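PDB 5I2H: O-methyltransferase family 2 from Planctopirus limnophila, which probably transfers a methyl group from S-adenosyl-L-methionine to a hydroxyl oxygen of its substrate, and binds the flavone apigenin in this crystal. Local coordinates for residues R175-L180 with M212-K217; V179-Q184 with L358-K363; L200-G205 with G223-R228; D254-P259 with A281-K286; D264-S269 with G295-H300. One frame throughout, in Å; residues are numbered along the deposited sequence.

Overall arrangement
Contacts far apart in sequence can serve a single sheet, and this chain illustrates the principle. Interactions 3 and 5 pair parallel strands in the seven-stranded mixed sheet, their centres about 10 Å apart, with strands 199-203 and 265-269 as neighbours between them. On one side, interaction 1 packs helix 154-179 against helix 209-217, and interaction 2 carries the same chain onward over strand 357-362, closing a loop within which interactions 3, 4 and 5 are nested. Interaction 4 fixes a loop to helix 277-289, its centre about 25 Å from that of interaction 1. Together they unite the Rossmann-like methyltransferase fold, from the helix leading into it to its C-terminal strand.

Interaction 1: residues R175-L180 with M212-K217; sequences RFADVL and MAVLQK
Phe176 lays the edge of its ring against one methyl of Val214, CE2 lying 3.7 Å from CG2 and the methyl close to the ring plane. The same methyl is touched by a second residue of the opposing segment: Leu180 CD2 comes to 3.9 Å from Val214 CG2, the two side chains crossing at about a right angle. Phe176 and Leu180 thus converge on the Val214 CG2 methyl. The Val214 chi1 of 169° turns CG1 anti to the backbone N and sets CG2 beside that nitrogen, where both neighbours can reach it.

The helical segments 175-179 and 212-217, parts of helices 154-179 and 209-217, run at 44° to each other, their axes approaching to 8.6 Å. Small residues permit this spacing, as in many close helix pairs: Ala177 CB meets Ala213 CB at 3.9 Å where the backbones draw together. The central sheet of the methyltransferase fold packs against this side of the pair, and Phe176 also meets the rings of His300 and Tyr210 edge-to-face. Leu180, the first residue to depart from helical geometry, reaches Leu298 and Arg296 of that sheet.

Toward the surface, Lys217 extends alongside Ala177 and bends at its last torsion. Its NZ lies 4.5 Å from Asp178 OD1, too far for a salt bridge, yet a water spans the gap, donating to Asp178 OD1 and accepting from Lys217 NZ. The chemistry thus grades from hydrocarbon packing over the sheet to a water-bridged charge pair at the exposed edge of the contact, whose attraction is probably softened by the intervening water.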
# COMPACT_ATOMS: atom_id res chain seq x y z
N ARG A 175 15.62 19.91 8.58
CA ARG A 175 16.52 18.90 9.12
C ARG A 175 17.86 18.93 8.41
O ARG A 175 18.92 18.96 9.04
CB ARG A 175 15.90 17.51 8.98
CG ARG A 175 14.61 17.31 9.70
CD ARG A 175 14.80 17.41 11.18
NE ARG A 175 13.52 17.51 11.88
CZ ARG A 175 13.45 17.68 13.19
NH1 ARG A 175 14.57 17.77 13.90
NH2 ARG A 175 12.27 17.75 13.78
N PHE A 176 17.82 18.92 7.08
CA PHE A 176 19.03 18.93 6.28
C PHE A 176 19.96 20.05 6.70
O PHE A 176 21.16 19.83 6.92
CB PHE A 176 18.68 19.07 4.81
CG PHE A 176 19.88 19.15 3.91
CD1 PHE A 176 20.45 18.00 3.42
CD2 PHE A 176 20.42 20.36 3.57
CE1 PHE A 176 21.56 18.07 2.60
CE2 PHE A 176 21.54 20.45 2.76
CZ PHE A 176 22.11 19.31 2.28
N ALA A 177 19.43 21.28 6.77
CA ALA A 177 20.27 22.40 7.17
C ALA A 177 20.78 22.21 8.60
O ALA A 177 21.93 22.57 8.92
CB ALA A 177 19.51 23.72 7.02
N ASP A 178 19.94 21.64 9.47
CA ASP A 178 20.35 21.47 10.86
C ASP A 178 21.53 20.51 10.98
O ASP A 178 22.39 20.68 11.87
CB ASP A 178 19.15 20.99 11.68
CG ASP A 178 19.48 20.85 13.15
OD1 ASP A 178 19.82 21.87 13.79
OD2 ASP A 178 19.41 19.71 13.67
N VAL A 179 21.60 19.48 10.14
CA VAL A 179 22.65 18.47 10.31
C VAL A 179 23.85 18.66 9.39
O VAL A 179 24.85 17.96 9.56
CB VAL A 179 22.13 17.03 10.15
CG1 VAL A 179 20.97 16.79 11.13
CG2 VAL A 179 21.72 16.75 8.70
N LEU A 180 23.79 19.59 8.43
CA LEU A 180 24.95 19.83 7.59
C LEU A 180 26.08 20.48 8.40
O LEU A 180 25.88 21.58 8.93
CB LEU A 180 24.59 20.74 6.42
CG LEU A 180 25.76 21.10 5.52
CD1 LEU A 180 26.28 19.87 4.79
CD2 LEU A 180 25.30 22.16 4.54
N MSE A 212 18.31 27.17 0.05
CA MSE A 212 17.77 28.34 0.76
C MSE A 212 17.79 28.12 2.28
O MSE A 212 18.14 29.04 3.01
CB MSE A 212 16.36 28.68 0.28
CG MSE A 212 16.36 29.03 -1.20
SE MSE A 212 14.53 29.05 -1.80
CE MSE A 212 15.01 28.89 -3.71
N ALA A 213 17.44 26.91 2.75
CA ALA A 213 17.55 26.66 4.19
C ALA A 213 19.00 26.78 4.66
O ALA A 213 19.27 27.41 5.70
CB ALA A 213 16.98 25.28 4.53
N VAL A 214 19.94 26.19 3.93
CA VAL A 214 21.34 26.30 4.34
C VAL A 214 21.76 27.77 4.40
O VAL A 214 22.45 28.20 5.34
CB VAL A 214 22.23 25.48 3.38
CG1 VAL A 214 23.72 25.79 3.60
CG2 VAL A 214 21.95 24.00 3.58
N LEU A 215 21.33 28.56 3.42
CA LEU A 215 21.74 29.97 3.43
C LEU A 215 21.13 30.74 4.60
O LEU A 215 21.75 31.70 5.07
CB LEU A 215 21.34 30.66 2.11
CG LEU A 215 22.07 30.18 0.86
CD1 LEU A 215 21.61 31.00 -0.38
CD2 LEU A 215 23.60 30.20 1.02
N GLN A 216 19.91 30.39 5.05
CA GLN A 216 19.40 31.01 6.27
C GLN A 216 20.20 30.60 7.49
O GLN A 216 20.40 31.40 8.42
CB GLN A 216 17.92 30.69 6.48
CG GLN A 216 16.99 31.24 5.41
CD GLN A 216 15.55 31.13 5.85
OE1 GLN A 216 15.25 30.37 6.78
NE2 GLN A 216 14.66 31.90 5.23
N LYS A 217 20.68 29.36 7.52
CA LYS A 217 21.47 28.91 8.65
C LYS A 217 22.85 29.56 8.67
O LYS A 217 23.41 29.81 9.75
CB LYS A 217 21.62 27.40 8.62
CG LYS A 217 22.49 26.90 9.76
CD LYS A 217 22.24 25.48 10.07
CE LYS A 217 22.67 25.21 11.52
NZ LYS A 217 21.70 25.76 12.54
O HOH W 1 18.71 24.55 12.55

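Interaction 2: residues V179-Q184 with L358-K363; sequences VLPAGQ and LILSEK
Segment 179-184, the end of helix 154-179 and the loop after it, runs almost in the same direction as strand 358-362, 13° apart end to end, but the backbones stay well separated: the nearest CA atoms, those of Leu180 and Leu358, are 8.0 Å from each other. No hydrogen bond joins the segments directly, and the intervening layer is built from side chains.

At the beginning of the loop, Leu180 CD1 meets Leu358 CD2 at 4.0 Å as the two leucines pass at a slant. Leu358 holds CG anti to the backbone N (chi1 168°), a placement that brings CD2 against the loop and also within 4.3 Å of Val179 CG2. Two residues farther along the strand, Leu360 points to the same face. Its CD2 and the Pro181 ring approach tip to tip, with Pro181 CD 3.8 Å from Leu360 CD2.

Strand 357-362 is antiparallel to both its neighbours, 296-301 and 345-351, in an otherwise parallel sheet with strand order 3-2-1-4-5-7-6, the hallmark of class I S-adenosylmethionine-dependent methyltransferases. The loop leading away from helix 154-179 crosses one face of this region; Ile359, on the other face, packs against helix 332-341.

At the far end the contact becomes polar. In the Glu362 conformer described, one of two, Gln184 and Glu362 cross at about a right angle, and a water joins them: Gln184 NE2 donates to it over 2.7 Å, and it gives a weak bond to Glu362 OE1. The Gln184 chain is extended beyond CG, which carries its amide out to this bridge, while Gln184 O accepts from Arg198 NH1.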
# COMPACT_ATOMS: atom_id res chain seq x y z
N VAL A 179 21.60 19.48 10.14
CA VAL A 179 22.65 18.47 10.31
C VAL A 179 23.85 18.66 9.39
O VAL A 179 24.85 17.96 9.56
CB VAL A 179 22.13 17.03 10.15
CG1 VAL A 179 20.97 16.79 11.13
CG2 VAL A 179 21.72 16.75 8.70
N LEU A 180 23.79 19.59 8.43
CA LEU A 180 24.95 19.83 7.59
C LEU A 180 26.08 20.48 8.40
O LEU A 180 25.88 21.58 8.93
CB LEU A 180 24.59 20.74 6.42
CG LEU A 180 25.76 21.10 5.52
CD1 LEU A 180 26.28 19.87 4.79
CD2 LEU A 180 25.30 22.16 4.54
N PRO A 181 27.25 19.85 8.51
CA PRO A 181 28.35 20.48 9.25
C PRO A 181 28.89 21.70 8.50
O PRO A 181 28.80 21.78 7.28
CB PRO A 181 29.42 19.37 9.34
CG PRO A 181 28.66 18.05 9.07
CD PRO A 181 27.57 18.48 8.08
N ALA A 182 29.46 22.65 9.25
CA ALA A 182 30.00 23.87 8.63
C ALA A 182 31.11 23.58 7.62
O ALA A 182 31.31 24.35 6.68
CB ALA A 182 30.54 24.82 9.71
N GLY A 183 31.87 22.50 7.81
CA GLY A 183 33.03 22.27 6.95
C GLY A 183 34.13 23.31 7.17
O GLY A 183 34.12 24.11 8.10
N GLN A 184 35.09 23.30 6.24
CA GLN A 184 36.22 24.22 6.29
C GLN A 184 35.79 25.64 5.89
O GLN A 184 34.77 25.83 5.23
CB GLN A 184 37.34 23.78 5.34
CG GLN A 184 37.82 22.33 5.47
CD GLN A 184 38.94 21.98 4.48
OE1 GLN A 184 39.37 22.82 3.68
NE2 GLN A 184 39.42 20.74 4.55
N LEU A 358 21.92 12.21 4.43
CA LEU A 358 22.96 13.07 3.88
C LEU A 358 24.26 12.26 3.92
O LEU A 358 24.76 11.93 5.01
CB LEU A 358 23.08 14.37 4.67
CG LEU A 358 24.33 15.21 4.37
CD1 LEU A 358 24.47 15.61 2.88
CD2 LEU A 358 24.35 16.45 5.29
N ILE A 359 24.77 11.92 2.75
CA ILE A 359 26.05 11.22 2.62
C ILE A 359 27.10 12.28 2.31
O ILE A 359 27.05 12.92 1.26
CB ILE A 359 25.99 10.16 1.51
CG1 ILE A 359 24.84 9.19 1.75
CG2 ILE A 359 27.34 9.43 1.34
CD1 ILE A 359 24.61 8.34 0.50
N LEU A 360 28.06 12.44 3.21
CA LEU A 360 29.09 13.47 3.11
C LEU A 360 30.41 12.84 2.67
O LEU A 360 30.83 11.83 3.24
CB LEU A 360 29.29 14.17 4.45
CG LEU A 360 28.21 15.12 4.90
CD1 LEU A 360 27.58 14.56 6.12
CD2 LEU A 360 28.87 16.46 5.19
N SER A 361 31.04 13.44 1.65
CA SER A 361 32.35 13.03 1.18
C SER A 361 33.18 14.28 0.90
O SER A 361 32.65 15.37 0.66
CB SER A 361 32.26 12.16 -0.07
OG SER A 361 31.39 11.06 0.14
N GLU A 362 34.51 14.10 0.91
CA GLU A 362 35.43 15.23 0.87
C GLU A 362 36.45 15.05 -0.25
O GLU A 362 36.99 13.96 -0.45
CB GLU A 362 36.15 15.39 2.23
CG GLU A 362 36.95 16.67 2.34
CD GLU A 362 37.58 16.88 3.71
OE1 GLU A 362 36.88 16.69 4.74
OE2 GLU A 362 38.77 17.23 3.77
N LYS A 363 36.71 16.13 -0.98
CA LYS A 363 37.69 16.10 -2.05
C LYS A 363 39.08 16.03 -1.44
O LYS A 363 39.42 16.84 -0.57
CB LYS A 363 37.58 17.36 -2.92
CG LYS A 363 38.64 17.43 -4.05
CD LYS A 363 38.15 16.62 -5.25
CE LYS A 363 39.07 16.74 -6.42
NZ LYS A 363 38.68 17.81 -7.37
O HOH W 2 38.19 18.89 6.15

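Interaction 3: residues L200-G205 with G223-R228; sequences LLDVAG and GIIFDR
Leu201 and Ile224 meet at a slant on one face of a parallel strand pair, with Leu201 CD1 3.6 Å from Ile224 CG2. The methyl branch CG2 of Ile224 does the touching because it stands anti to the backbone N, while CG1 occupies the place beside that nitrogen. Leu201 CD1 also reaches Phe226 CB at 3.8 Å, so one leucine methyl fits between two successive residues of the opposite strand on that face. The Phe226 ring goes on to meet Phe260 edge-to-face.

On the other face, Asp202 and Ile225 lie side by side and point the same way, Asp202 CB 3.8 Å from Ile225 CD1. The buried carboxylate is engaged beyond the pair, Asp202 OD2 bonding to Thr211 OG1 of the intervening helix.

Strand 199-203, helix 209-217 and strand 222-227 form a beta-alpha-beta unit, the opening unit of the Rossmann-like sheet. Backbone bonds pass back and forth in parallel fashion, among them Phe226 N to Asp202 O at 3.0 Å and Ala204 N to Phe226 O at 2.8 Å.

Past the paired region the chain enters a glycine-containing turn, as at the cofactor end of class I methyltransferases. Asp227 OD2 accepts from Gly206 N and takes a 2.6 Å bond from a water. Its other oxygen, OD1, uses the anti lone pair to accept from Arg228 N.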
# COMPACT_ATOMS: atom_id res chain seq x y z
N LEU A 200 27.66 26.96 -1.95
CA LEU A 200 26.93 25.71 -2.08
C LEU A 200 26.26 25.71 -3.45
O LEU A 200 25.42 26.58 -3.73
CB LEU A 200 25.89 25.58 -0.97
CG LEU A 200 24.88 24.43 -1.11
CD1 LEU A 200 25.61 23.06 -1.17
CD2 LEU A 200 23.85 24.45 0.04
N LEU A 201 26.65 24.76 -4.30
CA LEU A 201 26.05 24.55 -5.62
C LEU A 201 25.09 23.38 -5.57
O LEU A 201 25.46 22.27 -5.19
CB LEU A 201 27.14 24.25 -6.67
CG LEU A 201 26.71 23.75 -8.05
CD1 LEU A 201 25.87 24.79 -8.81
CD2 LEU A 201 27.94 23.31 -8.89
N ASP A 202 23.86 23.62 -6.02
CA ASP A 202 22.75 22.67 -5.90
C ASP A 202 22.44 22.26 -7.32
O ASP A 202 21.85 23.03 -8.08
CB ASP A 202 21.59 23.39 -5.20
CG ASP A 202 20.49 22.48 -4.73
OD1 ASP A 202 20.36 21.37 -5.27
OD2 ASP A 202 19.71 22.93 -3.83
N VAL A 203 22.88 21.06 -7.71
CA VAL A 203 22.76 20.60 -9.09
C VAL A 203 21.44 19.87 -9.26
O VAL A 203 21.16 18.90 -8.53
CB VAL A 203 23.95 19.71 -9.48
CG1 VAL A 203 23.76 19.08 -10.92
CG2 VAL A 203 25.23 20.56 -9.45
N ALA A 204 20.59 20.33 -10.19
CA ALA A 204 19.35 19.63 -10.54
C ALA A 204 18.45 19.47 -9.32
O ALA A 204 17.69 18.50 -9.21
CB ALA A 204 19.64 18.28 -11.20
N GLY A 205 18.58 20.41 -8.39
CA GLY A 205 17.84 20.45 -7.14
C GLY A 205 16.86 21.60 -7.13
O GLY A 205 16.51 22.12 -6.07
N GLY A 223 24.84 30.69 -2.45
CA GLY A 223 24.28 29.52 -3.08
C GLY A 223 24.13 29.71 -4.58
O GLY A 223 24.00 30.83 -5.07
N ILE A 224 24.16 28.59 -5.29
CA ILE A 224 23.97 28.57 -6.73
C ILE A 224 23.02 27.42 -7.03
O ILE A 224 23.28 26.28 -6.66
CB ILE A 224 25.29 28.39 -7.50
CG1 ILE A 224 26.29 29.50 -7.14
CG2 ILE A 224 24.99 28.32 -8.98
CD1 ILE A 224 27.68 29.26 -7.73
N ILE A 225 21.89 27.72 -7.68
CA ILE A 225 21.01 26.68 -8.18
C ILE A 225 21.30 26.50 -9.66
O ILE A 225 21.20 27.45 -10.45
CB ILE A 225 19.53 27.05 -7.99
CG1 ILE A 225 19.28 27.60 -6.57
CG2 ILE A 225 18.65 25.85 -8.37
CD1 ILE A 225 19.66 26.62 -5.43
N PHE A 226 21.60 25.26 -10.06
CA PHE A 226 21.90 24.90 -11.45
C PHE A 226 20.79 23.97 -11.93
O PHE A 226 20.61 22.89 -11.35
CB PHE A 226 23.28 24.22 -11.48
CG PHE A 226 23.76 23.82 -12.86
CD1 PHE A 226 23.20 22.73 -13.53
CD2 PHE A 226 24.87 24.43 -13.43
CE1 PHE A 226 23.68 22.33 -14.76
CE2 PHE A 226 25.36 24.02 -14.67
CZ PHE A 226 24.77 22.98 -15.34
N ASP A 227 20.01 24.38 -12.93
CA ASP A 227 18.89 23.54 -13.37
C ASP A 227 18.39 24.06 -14.72
O ASP A 227 18.97 24.98 -15.30
CB ASP A 227 17.78 23.50 -12.31
CG ASP A 227 17.03 22.17 -12.31
OD1 ASP A 227 16.76 21.64 -13.41
OD2 ASP A 227 16.72 21.64 -11.24
N ARG A 228 17.31 23.44 -15.23
CA ARG A 228 16.64 23.92 -16.45
C ARG A 228 15.91 25.24 -16.19
O ARG A 228 15.42 25.48 -15.09
CB ARG A 228 15.62 22.90 -16.96
CG ARG A 228 16.11 21.48 -17.00
CD ARG A 228 15.05 20.50 -17.52
NE ARG A 228 13.81 20.43 -16.74
CZ ARG A 228 13.71 19.95 -15.49
NH1 ARG A 228 14.80 19.52 -14.83
NH2 ARG A 228 12.52 19.91 -14.90
O HOH W 3 15.01 19.72 -10.86

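Interaction 4: residues D254-P259 with A281-K286; sequences DMWVDP and ARLVAK. With EDO (1,2-ethanediol), chain F; FMT (formic acid), chain H.
Lys286 ends its long side chain among backbone carbonyls: its NZ donates to Met255 O at 2.9 Å and to Asp258 O at 2.8 Å. The ammonium sits above the carbonyl plane of Met255, 41° out of it, and is tilted less from that of Asp258. The chain is extended until the last torsion, where chi4 of -66° turns NZ toward the two carbonyls; a cation-pi contact with Phe260 probably helps to stabilise the charge.

The loop is braced internally: Asp254 OD1 accepts from Trp256 N in an Asx turn, and Asp258 OD2 accepts from Asp254 N.

Trp256 and Arg282 slide past each other in opposite directions, and Arg282 CG lies at the edge of the indole, 3.9 Å from CZ3. One indole face carries Met255 CG and Leu283 CD1 near its rim. Selenomethionine Met255 crosses Leu283 at about a right angle, CE 4.0 Å from CD2. A water connects Trp256 O to Arg282 NH1, while a formic acid molecule, probably from the crystallisation liquor, accepts hydrogen bonds from Arg282 NE and NH2 at the guanidinium edge.

The contact secures the loop between strands 248-252 and 265-269 to helix 277-289, with Met255 reaching back to Ala204 after strand 199-203.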
# COMPACT_ATOMS: atom_id res chain seq x y z
N ASP A 254 22.87 22.37 -18.61
CA ASP A 254 22.73 20.93 -18.79
C ASP A 254 23.86 20.31 -17.98
O ASP A 254 25.04 20.53 -18.29
CB ASP A 254 22.84 20.59 -20.28
CG ASP A 254 22.78 19.09 -20.57
OD1 ASP A 254 23.09 18.25 -19.70
OD2 ASP A 254 22.45 18.73 -21.73
N MSE A 255 23.50 19.57 -16.93
CA MSE A 255 24.51 19.14 -15.94
C MSE A 255 25.55 18.16 -16.53
O MSE A 255 26.63 18.00 -15.96
CB MSE A 255 23.85 18.50 -14.71
CG MSE A 255 23.16 17.16 -14.99
SE MSE A 255 22.16 16.71 -13.38
CE MSE A 255 21.39 15.07 -13.96
N TRP A 256 25.23 17.52 -17.66
CA TRP A 256 26.15 16.55 -18.23
C TRP A 256 27.29 17.21 -19.00
O TRP A 256 28.37 16.62 -19.10
CB TRP A 256 25.40 15.57 -19.14
CG TRP A 256 24.32 14.84 -18.38
CD1 TRP A 256 22.98 15.06 -18.47
CD2 TRP A 256 24.50 13.80 -17.41
NE1 TRP A 256 22.31 14.23 -17.60
CE2 TRP A 256 23.21 13.43 -16.95
CE3 TRP A 256 25.61 13.14 -16.88
CZ2 TRP A 256 23.01 12.44 -15.96
CZ3 TRP A 256 25.41 12.14 -15.92
CH2 TRP A 256 24.12 11.80 -15.47
N VAL A 257 27.07 18.40 -19.55
CA VAL A 257 28.01 18.95 -20.53
C VAL A 257 28.41 20.39 -20.24
O VAL A 257 29.48 20.84 -20.67
CB VAL A 257 27.45 18.86 -21.98
CG1 VAL A 257 27.16 17.39 -22.39
CG2 VAL A 257 26.22 19.73 -22.15
N ASP A 258 27.55 21.14 -19.56
CA ASP A 258 27.91 22.52 -19.29
C ASP A 258 28.77 22.58 -18.04
O ASP A 258 28.57 21.78 -17.12
CB ASP A 258 26.66 23.37 -19.10
CG ASP A 258 25.87 23.55 -20.41
OD1 ASP A 258 26.49 23.59 -21.49
OD2 ASP A 258 24.62 23.63 -20.38
N PRO A 259 29.71 23.51 -17.97
CA PRO A 259 30.60 23.57 -16.80
C PRO A 259 29.85 23.95 -15.54
O PRO A 259 29.04 24.89 -15.53
CB PRO A 259 31.63 24.65 -17.19
CG PRO A 259 30.97 25.48 -18.28
CD PRO A 259 30.01 24.56 -18.98
N ALA A 281 27.80 7.19 -11.86
CA ALA A 281 29.25 7.32 -11.73
C ALA A 281 29.74 8.54 -12.49
O ALA A 281 30.63 9.25 -12.02
CB ALA A 281 29.95 6.08 -12.25
N ARG A 282 29.17 8.78 -13.68
CA ARG A 282 29.55 9.93 -14.50
C ARG A 282 29.25 11.23 -13.77
O ARG A 282 30.11 12.12 -13.71
CB ARG A 282 28.80 9.86 -15.84
CG ARG A 282 29.02 11.08 -16.77
CD ARG A 282 30.21 10.90 -17.73
NE ARG A 282 31.43 10.85 -16.97
CZ ARG A 282 32.13 11.93 -16.62
NH1 ARG A 282 31.71 13.15 -16.96
NH2 ARG A 282 33.24 11.78 -15.91
N LEU A 283 28.04 11.34 -13.18
CA LEU A 283 27.67 12.61 -12.53
C LEU A 283 28.53 12.86 -11.31
O LEU A 283 28.97 13.99 -11.06
CB LEU A 283 26.18 12.60 -12.16
CG LEU A 283 25.66 13.98 -11.73
CD1 LEU A 283 25.87 15.06 -12.80
CD2 LEU A 283 24.19 13.88 -11.39
N VAL A 284 28.80 11.81 -10.53
CA VAL A 284 29.64 11.95 -9.35
C VAL A 284 31.05 12.39 -9.75
O VAL A 284 31.63 13.31 -9.14
CB VAL A 284 29.66 10.63 -8.55
CG1 VAL A 284 30.77 10.68 -7.50
CG2 VAL A 284 28.30 10.41 -7.84
N ALA A 285 31.59 11.79 -10.81
CA ALA A 285 32.92 12.18 -11.30
C ALA A 285 32.95 13.64 -11.76
O ALA A 285 33.89 14.39 -11.43
CB ALA A 285 33.35 11.26 -12.44
N LYS A 286 31.96 14.06 -12.54
CA LYS A 286 31.97 15.43 -13.07
C LYS A 286 31.88 16.44 -11.92
O LYS A 286 32.63 17.43 -11.88
CB LYS A 286 30.82 15.63 -14.08
CG LYS A 286 30.71 17.05 -14.66
CD LYS A 286 29.70 17.08 -15.90
CE LYS A 286 29.65 18.46 -16.56
NZ LYS A 286 29.07 19.47 -15.63
C1 EDO F . 20.20 18.57 -16.20
O1 EDO F . 20.69 18.32 -17.51
C2 EDO F . 20.56 19.97 -15.77
O2 EDO F . 19.77 20.12 -14.60
C FMT H . 32.90 8.13 -15.30
O1 FMT H . 33.93 8.86 -15.27
O2 FMT H . 32.00 8.07 -16.18
O HOH W 4 29.32 14.11 -18.56

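Interaction 5: residues D264-S269 with G295-H300; sequences DDILLS and GRLLIH
This is parallel strand pairing in the buried middle of the sheet, strand 265-269 against strand 296-301, finished at each end by a polar side-chain pair. Segments 265-269 and 296-300 run at 14°, their axes 4.7 Å apart, and five backbone hydrogen bonds knit them.

At one end Asp265 and Arg296 lie side by side, pointing the same way. Arg296 grips the carboxylate side-on with two nitrogens: NE donates to Asp265 OD1 and NH2 to Asp265 OD2, each over 2.8 Å and nearly straight. Both oxygens lie in the guanidinium plane, yet the donors come from above the carboxylate, the planes being 43° apart. Arg198 makes a second salt bridge to Asp265 OD1, and Arg296 NH1 reaches Pro181 O; two arginines thus share the buried carboxylate, probably favouring its ionised form.

Between the ends the packing is hydrocarbon. Leu267 crosses Leu298 at about a right angle, CD1 3.8 Å from CB, and on the opposite face Leu268 CD1 meets Leu297 CD1 at 4.0 Å.

At the other end Ser269 OG, anti to its own nitrogen (chi1 177°), lies at the edge of the His300 ring, 2.9 Å from ND1. His300 NE2 bonds to Thr352 OG1, so the ring is held at both nitrogens.

With helix 277-289 as the crossover, the strands form a beta-alpha-beta unit typical of the Rossmann-like methyltransferase fold, the side chain of Ser269 lying about 8 Å from bound apigenin.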
# COMPACT_ATOMS: atom_id res chain seq x y z
N ASP A 264 32.33 25.35 -3.23
CA ASP A 264 32.96 24.57 -2.17
C ASP A 264 32.24 23.24 -1.95
O ASP A 264 32.87 22.20 -1.78
CB ASP A 264 32.96 25.37 -0.87
CG ASP A 264 33.83 26.62 -0.95
OD1 ASP A 264 35.08 26.49 -1.01
OD2 ASP A 264 33.29 27.73 -0.96
N ASP A 265 30.91 23.28 -1.91
CA ASP A 265 30.06 22.11 -1.68
C ASP A 265 29.15 21.94 -2.88
O ASP A 265 28.61 22.93 -3.39
CB ASP A 265 29.17 22.28 -0.45
CG ASP A 265 29.98 22.32 0.85
OD1 ASP A 265 31.00 21.63 0.92
OD2 ASP A 265 29.58 23.04 1.77
N ILE A 266 28.95 20.69 -3.31
CA ILE A 266 28.00 20.39 -4.38
C ILE A 266 26.97 19.41 -3.83
O ILE A 266 27.32 18.36 -3.30
CB ILE A 266 28.70 19.82 -5.62
CG1 ILE A 266 29.62 20.91 -6.18
CG2 ILE A 266 27.67 19.37 -6.64
CD1 ILE A 266 30.48 20.43 -7.33
N LEU A 267 25.69 19.78 -3.95
CA LEU A 267 24.57 18.98 -3.45
C LEU A 267 23.87 18.28 -4.62
O LEU A 267 23.49 18.91 -5.63
CB LEU A 267 23.58 19.89 -2.70
CG LEU A 267 22.28 19.23 -2.22
CD1 LEU A 267 22.60 18.08 -1.23
CD2 LEU A 267 21.33 20.25 -1.58
N LEU A 268 23.68 16.98 -4.47
CA LEU A 268 22.87 16.14 -5.36
C LEU A 268 21.76 15.58 -4.47
O LEU A 268 21.97 14.56 -3.80
CB LEU A 268 23.68 15.00 -5.97
CG LEU A 268 24.86 15.46 -6.85
CD1 LEU A 268 25.75 14.30 -7.31
CD2 LEU A 268 24.36 16.33 -8.02
N SER A 269 20.60 16.22 -4.47
CA SER A 269 19.52 15.83 -3.56
C SER A 269 18.42 15.22 -4.40
O SER A 269 17.82 15.91 -5.22
CB SER A 269 19.02 17.05 -2.77
OG SER A 269 17.92 16.67 -1.95
N GLY A 295 36.72 20.69 -0.62
CA GLY A 295 35.35 20.70 -1.09
C GLY A 295 34.62 19.43 -0.70
O GLY A 295 35.21 18.39 -0.40
N ARG A 296 33.29 19.50 -0.68
CA ARG A 296 32.46 18.36 -0.33
C ARG A 296 31.47 18.03 -1.42
O ARG A 296 30.89 18.93 -2.04
CB ARG A 296 31.70 18.61 0.99
CG ARG A 296 32.69 18.88 2.14
CD ARG A 296 31.96 19.15 3.46
NE ARG A 296 31.10 20.35 3.41
CZ ARG A 296 30.38 20.78 4.45
NH1 ARG A 296 30.42 20.10 5.59
NH2 ARG A 296 29.64 21.88 4.34
N LEU A 297 31.24 16.74 -1.62
CA LEU A 297 30.10 16.27 -2.36
C LEU A 297 29.06 15.82 -1.34
O LEU A 297 29.33 14.95 -0.49
CB LEU A 297 30.48 15.13 -3.32
CG LEU A 297 29.32 14.56 -4.13
CD1 LEU A 297 28.85 15.62 -5.13
CD2 LEU A 297 29.77 13.28 -4.82
N LEU A 298 27.89 16.44 -1.41
CA LEU A 298 26.76 16.14 -0.53
C LEU A 298 25.74 15.36 -1.34
O LEU A 298 25.11 15.92 -2.25
CB LEU A 298 26.14 17.43 0.01
CG LEU A 298 27.13 18.41 0.66
CD1 LEU A 298 26.41 19.74 0.96
CD2 LEU A 298 27.90 17.87 1.86
N ILE A 299 25.57 14.08 -1.03
CA ILE A 299 24.53 13.28 -1.67
C ILE A 299 23.39 13.15 -0.68
O ILE A 299 23.61 12.69 0.45
CB ILE A 299 25.07 11.90 -2.10
CG1 ILE A 299 26.10 12.06 -3.23
CG2 ILE A 299 23.93 10.99 -2.53
CD1 ILE A 299 26.88 10.77 -3.49
N HIS A 300 22.19 13.57 -1.07
CA HIS A 300 21.03 13.50 -0.19
C HIS A 300 20.00 12.60 -0.87
O HIS A 300 19.50 12.93 -1.94
CB HIS A 300 20.46 14.89 0.08
CG HIS A 300 19.31 14.91 1.04
ND1 HIS A 300 18.11 15.52 0.73
CD2 HIS A 300 19.16 14.40 2.29
CE1 HIS A 300 17.27 15.38 1.75
NE2 HIS A 300 17.88 14.71 2.71